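Local coordinates for protein CG5036 (Drosophila melanogaster, PDB 4IGU) that probably binds G-protein alpha subunits through the RGS domain studied here, speeding their GTP hydrolysis and slowing their release of GDP, at residues K24-L29 with T121-D126; L56-L61 with E114-I119; I77-D80 with I84-P87; R44-E49 with Y128-N133; R20-S25 with S32-K37. All blocks are in the same frame, centred on the assembly; numbering follows the deposited sequence.

Contact 1. Residues K24-L29 with T121-D126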
# COMPACT_ATOMS: atom_id res chain seq x y z
N LYS A 24 -7.38 -10.62 11.47
CA LYS A 24 -8.09 -11.75 10.87
C LYS A 24 -7.69 -11.96 9.41
O LYS A 24 -7.61 -13.09 8.93
CB LYS A 24 -9.60 -11.54 10.96
CG LYS A 24 -10.14 -11.35 12.38
CD LYS A 24 -11.63 -11.01 12.37
CE LYS A 24 -12.18 -10.92 13.78
NZ LYS A 24 -11.85 -12.14 14.57
N SER A 25 -7.47 -10.86 8.69
CA SER A 25 -7.01 -10.94 7.31
C SER A 25 -6.42 -9.61 6.87
O SER A 25 -6.82 -8.57 7.36
CB SER A 25 -8.16 -11.33 6.37
OG SER A 25 -9.07 -10.26 6.22
N PHE A 26 -5.47 -9.68 5.94
CA PHE A 26 -4.85 -8.50 5.34
C PHE A 26 -5.91 -7.63 4.68
O PHE A 26 -5.86 -6.40 4.75
CB PHE A 26 -3.79 -8.96 4.33
CG PHE A 26 -2.94 -7.84 3.78
CD1 PHE A 26 -2.36 -6.91 4.63
CD2 PHE A 26 -2.70 -7.74 2.41
CE1 PHE A 26 -1.57 -5.88 4.12
CE2 PHE A 26 -1.92 -6.73 1.89
CZ PHE A 26 -1.35 -5.79 2.74
N ASP A 27 -6.89 -8.28 4.06
CA ASP A 27 -7.99 -7.59 3.40
C ASP A 27 -8.68 -6.62 4.36
O ASP A 27 -8.94 -5.46 4.02
CB ASP A 27 -9.00 -8.61 2.88
CG ASP A 27 -10.04 -7.99 1.97
OD1 ASP A 27 -9.66 -7.57 0.85
OD2 ASP A 27 -11.22 -7.95 2.35
N LYS A 28 -8.96 -7.11 5.57
CA LYS A 28 -9.60 -6.32 6.62
C LYS A 28 -8.76 -5.10 6.94
O LYS A 28 -9.28 -3.98 7.08
CB LYS A 28 -9.73 -7.15 7.89
CG LYS A 28 -10.87 -8.14 7.87
CD LYS A 28 -12.20 -7.44 8.03
CE LYS A 28 -13.33 -8.45 8.10
NZ LYS A 28 -13.32 -9.36 6.93
N LEU A 29 -7.45 -5.33 7.07
CA LEU A 29 -6.51 -4.25 7.35
C LEU A 29 -6.56 -3.23 6.22
O LEU A 29 -6.79 -2.04 6.45
CB LEU A 29 -5.09 -4.82 7.54
CG LEU A 29 -3.94 -3.85 7.80
CD1 LEU A 29 -4.25 -3.02 9.01
CD2 LEU A 29 -2.64 -4.59 8.00
N THR A 121 1.07 -8.26 -2.90
CA THR A 121 1.46 -9.61 -2.48
C THR A 121 2.67 -9.54 -1.55
O THR A 121 2.77 -10.30 -0.58
CB THR A 121 1.78 -10.49 -3.71
OG1 THR A 121 0.62 -10.59 -4.55
CG2 THR A 121 2.22 -11.90 -3.28
N LEU A 122 3.56 -8.61 -1.85
CA LEU A 122 4.74 -8.36 -1.03
C LEU A 122 4.35 -7.93 0.39
O LEU A 122 4.82 -8.51 1.37
CB LEU A 122 5.59 -7.29 -1.71
CG LEU A 122 6.87 -6.77 -1.05
CD1 LEU A 122 7.68 -7.94 -0.60
CD2 LEU A 122 7.66 -5.94 -2.03
N MET A 123 3.52 -6.90 0.50
CA MET A 123 3.05 -6.45 1.81
C MET A 123 2.30 -7.56 2.53
O MET A 123 2.41 -7.73 3.75
CB MET A 123 2.13 -5.23 1.66
CG MET A 123 2.86 -3.93 1.28
SD MET A 123 1.71 -2.55 1.15
CE MET A 123 0.61 -3.11 -0.17
N HIS A 124 1.52 -8.32 1.78
CA HIS A 124 0.70 -9.38 2.36
C HIS A 124 1.54 -10.49 2.99
O HIS A 124 1.21 -11.01 4.05
CB HIS A 124 -0.20 -9.98 1.29
CG HIS A 124 -1.24 -10.92 1.82
ND1 HIS A 124 -2.07 -11.65 1.00
CD2 HIS A 124 -1.59 -11.23 3.09
CE1 HIS A 124 -2.89 -12.37 1.74
NE2 HIS A 124 -2.62 -12.14 3.01
N ARG A 125 2.64 -10.85 2.32
CA ARG A 125 3.40 -12.03 2.71
C ARG A 125 4.61 -11.70 3.58
O ARG A 125 5.03 -12.52 4.39
CB ARG A 125 3.85 -12.77 1.46
CG ARG A 125 2.71 -13.38 0.66
CD ARG A 125 2.26 -14.68 1.30
NE ARG A 125 0.84 -14.69 1.65
CZ ARG A 125 -0.14 -14.96 0.79
NH1 ARG A 125 0.14 -15.21 -0.49
NH2 ARG A 125 -1.40 -14.97 1.20
N ASP A 126 5.17 -10.52 3.39
CA ASP A 126 6.42 -10.18 4.06
C ASP A 126 6.17 -9.29 5.28
O ASP A 126 6.40 -9.70 6.42
CB ASP A 126 7.40 -9.51 3.09
CG ASP A 126 8.77 -9.25 3.70
OD1 ASP A 126 9.41 -10.21 4.16
OD2 ASP A 126 9.20 -8.08 3.74

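Contact 2. Residues L56-L61 with E114-I119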
# COMPACT_ATOMS: atom_id res chain seq x y z
N LEU A 56 -1.52 2.76 -2.77
CA LEU A 56 -2.58 3.75 -2.66
C LEU A 56 -2.65 4.66 -3.90
O LEU A 56 -3.73 5.08 -4.32
CB LEU A 56 -2.40 4.57 -1.39
CG LEU A 56 -2.59 3.78 -0.10
CD1 LEU A 56 -2.08 4.59 1.07
CD2 LEU A 56 -4.05 3.41 0.08
N ALA A 57 -1.49 4.98 -4.47
CA ALA A 57 -1.46 5.85 -5.65
C ALA A 57 -2.12 5.17 -6.83
O ALA A 57 -2.81 5.82 -7.63
CB ALA A 57 -0.02 6.26 -5.99
N CYS A 58 -1.88 3.86 -6.98
CA CYS A 58 -2.56 3.08 -8.01
C CYS A 58 -4.08 3.02 -7.83
O CYS A 58 -4.82 3.11 -8.80
CB CYS A 58 -1.99 1.67 -8.09
SG CYS A 58 -0.26 1.62 -8.67
N GLU A 59 -4.55 2.86 -6.60
CA GLU A 59 -6.01 2.86 -6.37
C GLU A 59 -6.62 4.21 -6.72
O GLU A 59 -7.71 4.29 -7.28
CB GLU A 59 -6.33 2.50 -4.91
CG GLU A 59 -6.00 1.07 -4.53
CD GLU A 59 -6.94 0.08 -5.21
OE1 GLU A 59 -8.09 -0.02 -4.75
OE2 GLU A 59 -6.53 -0.57 -6.21
N ASP A 60 -5.91 5.28 -6.38
CA ASP A 60 -6.40 6.61 -6.69
C ASP A 60 -6.44 6.84 -8.20
O ASP A 60 -7.39 7.44 -8.72
CB ASP A 60 -5.51 7.64 -6.01
CG ASP A 60 -5.92 9.05 -6.33
OD1 ASP A 60 -6.87 9.54 -5.67
OD2 ASP A 60 -5.30 9.65 -7.23
N LEU A 61 -5.42 6.35 -8.91
CA LEU A 61 -5.36 6.51 -10.35
C LEU A 61 -6.58 5.89 -11.01
O LEU A 61 -7.10 6.40 -12.01
CB LEU A 61 -4.08 5.87 -10.92
CG LEU A 61 -3.93 5.91 -12.45
CD1 LEU A 61 -3.68 7.35 -12.94
CD2 LEU A 61 -2.82 4.96 -12.95
N GLU A 114 0.01 -5.01 -12.95
CA GLU A 114 0.99 -6.06 -12.64
C GLU A 114 1.90 -5.67 -11.48
O GLU A 114 2.22 -6.51 -10.63
CB GLU A 114 1.82 -6.40 -13.89
CG GLU A 114 1.00 -6.98 -15.02
CD GLU A 114 1.31 -8.44 -15.30
OE1 GLU A 114 1.20 -8.85 -16.48
OE2 GLU A 114 1.64 -9.19 -14.35
N ALA A 115 2.32 -4.41 -11.44
CA ALA A 115 3.20 -3.97 -10.36
C ALA A 115 2.40 -3.85 -9.07
O ALA A 115 2.88 -4.22 -7.99
CB ALA A 115 3.90 -2.65 -10.71
N GLN A 116 1.19 -3.31 -9.16
CA GLN A 116 0.38 -3.11 -7.96
C GLN A 116 0.12 -4.45 -7.26
O GLN A 116 0.23 -4.55 -6.03
CB GLN A 116 -0.94 -2.40 -8.29
CG GLN A 116 -1.82 -2.14 -7.06
CD GLN A 116 -3.19 -1.57 -7.41
OE1 GLN A 116 -3.67 -1.74 -8.53
NE2 GLN A 116 -3.81 -0.89 -6.45
N ILE A 117 -0.19 -5.48 -8.04
CA ILE A 117 -0.43 -6.82 -7.48
C ILE A 117 0.83 -7.38 -6.82
O ILE A 117 0.77 -7.95 -5.72
CB ILE A 117 -0.89 -7.80 -8.57
CG1 ILE A 117 -2.23 -7.35 -9.16
CG2 ILE A 117 -1.02 -9.21 -8.00
CD1 ILE A 117 -2.61 -8.12 -10.42
N GLN A 118 1.96 -7.25 -7.50
CA GLN A 118 3.23 -7.72 -6.97
C GLN A 118 3.54 -7.04 -5.63
O GLN A 118 3.98 -7.68 -4.66
CB GLN A 118 4.32 -7.43 -8.00
CG GLN A 118 5.67 -8.07 -7.74
CD GLN A 118 6.44 -8.32 -9.03
OE1 GLN A 118 7.36 -7.58 -9.38
NE2 GLN A 118 6.07 -9.39 -9.73
N ILE A 119 3.28 -5.74 -5.55
CA ILE A 119 3.52 -5.01 -4.31
C ILE A 119 2.49 -5.34 -3.22
O ILE A 119 2.84 -5.44 -2.04
CB ILE A 119 3.61 -3.48 -4.56
CG1 ILE A 119 4.75 -3.16 -5.53
CG2 ILE A 119 3.80 -2.73 -3.24
CD1 ILE A 119 6.09 -3.69 -5.09

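Contact 3. Residues I77-D80 with I84-P87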
# COMPACT_ATOMS: atom_id res chain seq x y z
N ILE A 77 3.37 8.86 -10.72
CA ILE A 77 3.51 7.57 -10.06
C ILE A 77 4.78 6.86 -10.52
O ILE A 77 5.55 6.34 -9.70
CB ILE A 77 2.28 6.68 -10.35
CG1 ILE A 77 1.04 7.26 -9.66
CG2 ILE A 77 2.53 5.26 -9.85
CD1 ILE A 77 -0.28 6.66 -10.17
N TYR A 78 5.03 6.82 -11.83
CA TYR A 78 6.25 6.15 -12.29
C TYR A 78 7.49 6.85 -11.74
O TYR A 78 8.41 6.19 -11.23
CB TYR A 78 6.31 6.10 -13.81
CG TYR A 78 7.39 5.18 -14.36
CD1 TYR A 78 8.71 5.60 -14.45
CD2 TYR A 78 7.08 3.91 -14.81
CE1 TYR A 78 9.70 4.78 -14.96
CE2 TYR A 78 8.06 3.07 -15.33
CZ TYR A 78 9.37 3.52 -15.40
OH TYR A 78 10.37 2.71 -15.91
N GLU A 79 7.51 8.17 -11.85
CA GLU A 79 8.64 8.96 -11.36
C GLU A 79 8.89 8.78 -9.86
O GLU A 79 10.04 8.70 -9.40
CB GLU A 79 8.41 10.45 -11.66
CG GLU A 79 9.65 11.29 -11.41
CD GLU A 79 9.41 12.78 -11.53
OE1 GLU A 79 8.32 13.17 -12.02
OE2 GLU A 79 10.32 13.55 -11.15
N ASP A 80 7.81 8.72 -9.08
CA ASP A 80 7.92 8.70 -7.62
C ASP A 80 8.20 7.32 -7.04
O ASP A 80 8.79 7.21 -5.97
CB ASP A 80 6.64 9.24 -6.98
CG ASP A 80 6.49 10.76 -7.12
OD1 ASP A 80 7.50 11.47 -7.36
OD2 ASP A 80 5.35 11.24 -6.98
N ILE A 84 14.45 5.35 -11.44
CA ILE A 84 15.66 5.69 -10.67
C ILE A 84 15.57 7.06 -10.02
O ILE A 84 16.28 7.35 -9.05
CB ILE A 84 16.92 5.64 -11.55
CG1 ILE A 84 16.81 6.68 -12.68
CG2 ILE A 84 17.11 4.25 -12.10
CD1 ILE A 84 17.76 6.44 -13.84
N LEU A 85 14.71 7.93 -10.55
CA LEU A 85 14.47 9.22 -9.91
C LEU A 85 13.84 9.07 -8.52
O LEU A 85 13.94 9.97 -7.69
CB LEU A 85 13.58 10.11 -10.78
CG LEU A 85 14.19 10.66 -12.07
CD1 LEU A 85 13.25 11.70 -12.65
CD2 LEU A 85 15.55 11.27 -11.78
N SER A 86 13.20 7.93 -8.28
CA SER A 86 12.51 7.74 -7.00
C SER A 86 13.50 7.75 -5.84
O SER A 86 14.62 7.24 -5.98
CB SER A 86 11.76 6.41 -6.99
OG SER A 86 11.23 6.18 -5.71
N PRO A 87 13.11 8.35 -4.70
CA PRO A 87 13.93 8.34 -3.49
C PRO A 87 14.23 6.90 -3.10
O PRO A 87 15.35 6.58 -2.71
CB PRO A 87 13.01 8.98 -2.45
CG PRO A 87 12.09 9.86 -3.25
CD PRO A 87 11.87 9.13 -4.54
O HOH W 1 10.81 10.94 -8.04

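Contact 4. Residues R44-E49 with Y128-N133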
# COMPACT_ATOMS: atom_id res chain seq x y z
N ARG A 44 6.88 2.43 7.66
CA ARG A 44 7.87 3.51 7.71
C ARG A 44 8.99 3.10 8.66
O ARG A 44 10.18 3.24 8.34
CB ARG A 44 7.20 4.83 8.15
CG ARG A 44 8.15 6.02 8.28
CD ARG A 44 7.39 7.34 8.34
NE ARG A 44 6.70 7.62 7.08
CZ ARG A 44 5.40 7.43 6.88
NH1 ARG A 44 4.63 6.98 7.87
NH2 ARG A 44 4.87 7.71 5.70
N SER A 45 8.61 2.55 9.81
CA SER A 45 9.57 2.05 10.79
C SER A 45 10.45 0.96 10.17
O SER A 45 11.53 0.67 10.67
CB SER A 45 8.83 1.47 12.00
OG SER A 45 8.54 0.09 11.80
N GLU A 46 9.98 0.38 9.06
CA GLU A 46 10.71 -0.68 8.38
C GLU A 46 11.36 -0.23 7.08
O GLU A 46 11.88 -1.05 6.31
CB GLU A 46 9.75 -1.84 8.09
CG GLU A 46 10.22 -3.16 8.65
CD GLU A 46 9.20 -4.25 8.49
OE1 GLU A 46 8.50 -4.28 7.45
OE2 GLU A 46 9.11 -5.10 9.40
N PHE A 47 11.33 1.08 6.81
CA PHE A 47 11.87 1.63 5.56
C PHE A 47 11.26 0.98 4.32
O PHE A 47 11.97 0.69 3.35
CB PHE A 47 13.40 1.51 5.54
CG PHE A 47 14.06 2.09 6.75
CD1 PHE A 47 14.34 3.45 6.82
CD2 PHE A 47 14.41 1.28 7.82
CE1 PHE A 47 14.95 4.00 7.94
CE2 PHE A 47 15.02 1.82 8.95
CZ PHE A 47 15.29 3.18 9.01
N SER A 48 9.96 0.74 4.33
CA SER A 48 9.29 0.20 3.15
C SER A 48 7.94 0.85 2.91
O SER A 48 7.09 0.28 2.23
CB SER A 48 9.14 -1.32 3.26
OG SER A 48 8.38 -1.67 4.40
N GLU A 49 7.74 2.05 3.46
CA GLU A 49 6.44 2.71 3.32
C GLU A 49 6.11 3.06 1.87
O GLU A 49 4.95 3.30 1.54
CB GLU A 49 6.32 3.94 4.24
CG GLU A 49 6.98 5.20 3.72
CD GLU A 49 8.47 5.23 4.00
OE1 GLU A 49 9.02 4.18 4.41
OE2 GLU A 49 9.08 6.30 3.82
N TYR A 128 3.25 -7.92 6.46
CA TYR A 128 2.01 -8.11 7.23
C TYR A 128 2.16 -9.09 8.41
O TYR A 128 1.69 -8.78 9.51
CB TYR A 128 0.83 -8.47 6.32
CG TYR A 128 -0.47 -8.82 7.04
CD1 TYR A 128 -1.15 -7.87 7.78
CD2 TYR A 128 -1.03 -10.08 6.92
CE1 TYR A 128 -2.34 -8.19 8.42
CE2 TYR A 128 -2.21 -10.41 7.55
CZ TYR A 128 -2.86 -9.46 8.29
OH TYR A 128 -4.05 -9.80 8.91
N PRO A 129 2.77 -10.27 8.20
CA PRO A 129 3.02 -11.11 9.37
C PRO A 129 3.83 -10.41 10.46
O PRO A 129 3.52 -10.59 11.64
CB PRO A 129 3.80 -12.29 8.79
CG PRO A 129 3.25 -12.43 7.40
CD PRO A 129 3.00 -11.01 6.94
N ARG A 130 4.84 -9.62 10.08
CA ARG A 130 5.66 -8.90 11.06
C ARG A 130 4.87 -7.80 11.77
O ARG A 130 5.07 -7.55 12.97
CB ARG A 130 6.93 -8.34 10.42
CG ARG A 130 7.96 -9.39 10.01
CD ARG A 130 9.31 -8.75 9.68
NE ARG A 130 9.21 -7.68 8.69
CZ ARG A 130 9.34 -7.86 7.38
NH1 ARG A 130 9.56 -9.08 6.91
NH2 ARG A 130 9.24 -6.84 6.54
N PHE A 131 3.98 -7.12 11.04
CA PHE A 131 3.08 -6.15 11.67
C PHE A 131 2.21 -6.81 12.74
O PHE A 131 2.01 -6.24 13.80
CB PHE A 131 2.19 -5.45 10.63
CG PHE A 131 1.11 -4.58 11.24
CD1 PHE A 131 1.44 -3.40 11.90
CD2 PHE A 131 -0.23 -4.94 11.15
CE1 PHE A 131 0.45 -2.61 12.47
CE2 PHE A 131 -1.22 -4.15 11.71
CZ PHE A 131 -0.88 -2.98 12.37
N LEU A 132 1.70 -8.01 12.47
CA LEU A 132 0.92 -8.72 13.46
C LEU A 132 1.75 -9.09 14.70
O LEU A 132 1.23 -9.09 15.81
CB LEU A 132 0.26 -9.97 12.87
CG LEU A 132 -0.77 -9.70 11.76
CD1 LEU A 132 -1.47 -10.98 11.30
CD2 LEU A 132 -1.79 -8.65 12.18
N ASN A 133 3.03 -9.40 14.49
CA ASN A 133 3.91 -9.76 15.60
C ASN A 133 4.57 -8.55 16.27
O ASN A 133 5.37 -8.69 17.19
CB ASN A 133 4.96 -10.78 15.12
CG ASN A 133 5.86 -11.29 16.26
OD1 ASN A 133 5.38 -11.87 17.24
ND2 ASN A 133 7.17 -11.07 16.13

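Contact 5. Residues R20-S25 with S32-K37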
# COMPACT_ATOMS: atom_id res chain seq x y z
N ARG A 20 -8.71 -5.49 16.20
CA ARG A 20 -8.57 -6.94 16.17
C ARG A 20 -8.97 -7.52 14.82
O ARG A 20 -8.49 -8.58 14.43
CB ARG A 20 -9.38 -7.57 17.30
CG ARG A 20 -8.80 -7.30 18.67
CD ARG A 20 -9.72 -7.74 19.79
NE ARG A 20 -9.03 -7.63 21.06
CZ ARG A 20 -9.61 -7.78 22.25
NH1 ARG A 20 -10.91 -8.04 22.33
NH2 ARG A 20 -8.88 -7.66 23.35
N SER A 21 -9.85 -6.82 14.11
CA SER A 21 -10.27 -7.28 12.78
C SER A 21 -9.09 -7.30 11.80
O SER A 21 -9.05 -8.14 10.88
CB SER A 21 -11.42 -6.43 12.24
OG SER A 21 -10.97 -5.15 11.82
N TRP A 22 -8.14 -6.40 12.00
CA TRP A 22 -6.96 -6.28 11.13
C TRP A 22 -6.13 -7.55 11.20
O TRP A 22 -5.39 -7.88 10.27
CB TRP A 22 -6.09 -5.07 11.54
CG TRP A 22 -6.83 -3.77 11.57
CD1 TRP A 22 -8.03 -3.49 10.99
CD2 TRP A 22 -6.42 -2.56 12.23
NE1 TRP A 22 -8.39 -2.19 11.24
CE2 TRP A 22 -7.42 -1.60 12.00
CE3 TRP A 22 -5.30 -2.20 12.99
CZ2 TRP A 22 -7.34 -0.29 12.51
CZ3 TRP A 22 -5.22 -0.90 13.49
CH2 TRP A 22 -6.24 0.03 13.24
N GLY A 23 -6.28 -8.28 12.32
CA GLY A 23 -5.51 -9.48 12.55
C GLY A 23 -6.14 -10.74 11.97
O GLY A 23 -5.52 -11.80 11.96
N LYS A 24 -7.38 -10.62 11.47
CA LYS A 24 -8.09 -11.75 10.87
C LYS A 24 -7.69 -11.96 9.41
O LYS A 24 -7.61 -13.09 8.93
CB LYS A 24 -9.60 -11.54 10.96
CG LYS A 24 -10.14 -11.35 12.38
CD LYS A 24 -11.63 -11.01 12.37
CE LYS A 24 -12.18 -10.92 13.78
NZ LYS A 24 -11.85 -12.14 14.57
N SER A 25 -7.47 -10.86 8.69
CA SER A 25 -7.01 -10.94 7.31
C SER A 25 -6.42 -9.61 6.87
O SER A 25 -6.82 -8.57 7.36
CB SER A 25 -8.16 -11.33 6.37
OG SER A 25 -9.07 -10.26 6.22
N SER A 32 -9.55 -0.77 5.81
CA SER A 32 -9.80 0.17 6.90
C SER A 32 -9.01 1.47 6.72
O SER A 32 -7.81 1.44 6.41
CB SER A 32 -9.45 -0.50 8.24
OG SER A 32 -9.52 0.41 9.32
N THR A 33 -9.69 2.61 6.88
CA THR A 33 -9.00 3.89 6.78
C THR A 33 -7.96 3.96 7.89
O THR A 33 -6.83 4.39 7.67
CB THR A 33 -9.97 5.08 6.90
OG1 THR A 33 -10.91 5.06 5.82
CG2 THR A 33 -9.18 6.40 6.86
N ALA A 34 -8.35 3.52 9.08
CA ALA A 34 -7.48 3.54 10.25
C ALA A 34 -6.36 2.50 10.15
O ALA A 34 -5.21 2.76 10.52
CB ALA A 34 -8.30 3.31 11.52
N GLY A 35 -6.71 1.31 9.66
CA GLY A 35 -5.74 0.23 9.51
C GLY A 35 -4.59 0.51 8.56
O GLY A 35 -3.45 0.10 8.81
N ARG A 36 -4.89 1.20 7.46
CA ARG A 36 -3.89 1.62 6.49
C ARG A 36 -2.84 2.53 7.12
O ARG A 36 -1.63 2.39 6.86
CB ARG A 36 -4.57 2.36 5.33
CG ARG A 36 -5.32 1.48 4.34
CD ARG A 36 -6.13 2.34 3.34
NE ARG A 36 -6.98 1.52 2.46
CZ ARG A 36 -7.54 1.94 1.33
NH1 ARG A 36 -8.28 1.10 0.62
NH2 ARG A 36 -7.38 3.18 0.89
N LYS A 37 -3.29 3.46 7.97
CA LYS A 37 -2.38 4.44 8.57
C LYS A 37 -1.43 3.80 9.57
O LYS A 37 -0.22 4.06 9.55
CB LYS A 37 -3.16 5.56 9.24
CG LYS A 37 -4.05 6.33 8.29
CD LYS A 37 -4.67 7.53 8.99
CE LYS A 37 -5.74 8.19 8.12
NZ LYS A 37 -6.50 9.23 8.87

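Contact 1. Residues K24-L29 with T121-D126
The aromatic side chains of Phe26 and His124 carry most of this contact. Their planes are close to parallel, 14° apart, but the rings have slid so far past one another that they barely overlap, with centroids 5.0 Å apart. The imidazole lies instead beside the root of the phenylalanine: His124 CD2 comes within 3.4 Å of Phe26 CB, while His124 CG lies 3.5 Å from Phe26 CD2. A CH-pi interaction adds to this pairing, because His124 CA sits over one face of the benzene ring, 3.9 Å from the Phe26 centroid. With its CG anti to the backbone N (chi1 -172°), Phe26 sends the ring from the first turn of helix 26-30 towards helix 113-132. The purely apolar touch comes at the far end of the ring, where Phe26 CZ meets Met123 CB at 3.7 Å and the two side chains cross at about a right angle. With an alanine in place of Phe26, a gap would probably open beside Met123 and the imidazole be set free to turn. No hydrogen bond spans the two segments. The polar element is local: Ser25, the N-cap of helix 26-30, accepts at OG from Lys28 N (3.2 Å), capping the turn that carries Phe26. Tyr120 and Tyr128 of helix 113-132 also meet the Phe26 ring, and Met123 touches Phe39 of helix 33-45 and Trp55 of helix 50-61. In the RGS fold this packs the short helix 26-30 of the terminal subdomain onto the long helix 113-132.

Contact 2. Residues L56-L61 with E114-I119
Cys58 and Gln116 mark the closest backbone approach, with CA atoms 6.9 Å apart, between two helical segments that run in roughly opposite directions. Gln116 does most of the bridging. Its CG is anti to the backbone N (chi1 -179°) and the chain stays extended beyond it, which carries the amide across to helix 50-61. There Gln116 CD rests against Cys58 CB at 3.5 Å, while Cys58 SG is turned back along the glutamine stem, 4.1 Å from Gln116 CB. Glu59 starts off to one side and reaches the amide because its chain bends at chi2 (-70°). A hydrogen bond of 2.7 Å then runs from Gln116 NE2 to Glu59 OE2, meeting the carboxylate oxygen on its anti side and slightly out of plane; the carboxylate and amide planes are 48° apart. Both helices belong to the antiparallel four-helix bundle of the RGS fold. Trp55 of helix 50-61 and Lys62 of the following loop also touch Gln116. The contact thus mixes the apolar CB of a buried cysteine with one short polar link, in which a glutamine amide, itself buried, satisfies one N-H on a partly exposed carboxylate whose negative charge would probably strengthen the bond.

Contact 3. Residues I77-D80 with I84-P87
Within residues 84-87, Leu85 lays its side chain against the stem of Glu79. Leu85 CD1 is 3.8 Å from Glu79 CG and equally close to Glu79 OE2. The glutamate chain is fully extended, with CG anti to the backbone N (chi1 -170°), and so presents its length to the leucine. Between the backbones lies a water, 2.7 Å from Glu79 O and, as a weak bond at most, 3.3 Å from Leu85 O; it probably does not serve both fully at once. Ser86 follows, in the loop between helices 67-81 and 94-103; in relatives of the RGS family the corresponding loop helps to contact the G-alpha subunit. Here it folds back on the end of the preceding helix: Ser86 OG donates to Asp80 O at 2.7 Å, approaching from above the carbonyl plane, 50° out of it. The same hydroxyl is held by a weak bond from Arg88 N. With an alanine at this serine, Asp80 O would probably be left without this donor and Arg88 N without its weak acceptor, and the turn set free to shift. Pro87 closes the run, its ring carbon CD lying 3.9 Å from Asp80 O, beside the hydroxyl that binds the same oxygen.

Contact 4. Residues R44-E49 with Y128-N133
Arg130 reaches across from helix 113-132 to Glu46, and the contact consists of this one salt bridge. From the start the side chain heads for its partner: Arg130 CB is already 4.0 Å from Glu46 OE2. Further out, Arg130 CD runs past the same oxygen at 3.7 Å. The chain then bends at chi3 (-54°), which turns the guanidinium side-on to the carboxylate. Arg130 NE comes first, giving a hydrogen bond of 2.7 Å to Glu46 OE2. The partner is Glu46, extended beyond its CG, just after helix 33-45 has ended. That helix stops in a Schellman motif whose C-prime residue, Phe47, has a positive phi, with Phe47 N bonded to Arg44 O and Ser48 N to Leu43 O. The salt bridge joins the start of the loop leading to helix 50-61 to the long helix 113-132; the equivalent loop of other RGS domains is among the parts that touch G-alpha. Beyond NE, Arg130 CZ lies 3.4 Å from Glu46 OE2. Arg130 NH2 makes the second bond, 2.8 Å to Glu46 OE1, nearly straight at 171°. Both oxygens lie close to the guanidinium plane, but the carboxylate is turned 56° against it, and both are met from above the carboxylate plane. Two nitrogens thus grip two oxygens and restrict rotation of the group. The arginine also touches Phe42 of helix 33-45. At the tip, Arg130 NH1 is turned towards a second carboxylate and makes a further salt bridge with Asp126 OD1.

Contact 5. Residues R20-S25 with S32-K37
Trp22 and Gly35 bring the two backbones nearest, CA to CA 6.8 Å, where segment 20-25 packs against the first turn of helix 33-45. Both belong to the part of the RGS fold that stands beside its four-helix bundle, and Ser32 is the N-cap of the second helix. The indole lies flat against that helix start. Gly35 CA sits over one face of the six-membered ring, 3.6 Å from its centroid, in a CH-pi contact, and Gly35 N comes within 3.3 Å of Trp22 CZ2. The approach is this close because Gly35 has no side chain; a beta carbon would point at the indole and fall about 3.1 Å from Trp22 NE1. Next to it Ala34 CB adds an apolar touch, 3.9 Å from Trp22 CZ2. With CG anti to its own carbonyl carbon (chi1 -55°), Trp22 swings the ring over to the helix. The indole N-H is engaged by Glu18 OE1 of helix 16-21, and the same carboxylate oxygen is hydrogen-bonded to Ser32 OG, so one acidic group gathers both polar atoms at this buried junction. Pro14 touches Trp22 and Ala34. Ser32 OG, anti to its backbone N, also folds back over the helix start, where it accepts from Gly35 N at 3.0 Å with an angle of 161°.

Along the chain contact 5 closes first, and contact 1 starts from the same residues, Lys24 and Ser25, with centres 10 Å apart. Helix 113-132 is the common spine: contacts 2, 1 and 4 follow one another along it, joining helices 50-61, 26-30 and the end of 33-45. Contact 4 touches contact 5 where Tyr128 OH probably bonds Trp22 O. Contact 2 touches contact 3 through Ile77, and contacts 3 and 5 mark the ends of the set, about 28 Å apart between centres. Contacts 2 and 3 thus belong to the four-helix bundle and contact 5 to the terminal subdomain; helix 113-132 and contact 1 bridge them, while contact 4 lies towards that helix's C-terminal end, by the probable G-alpha face.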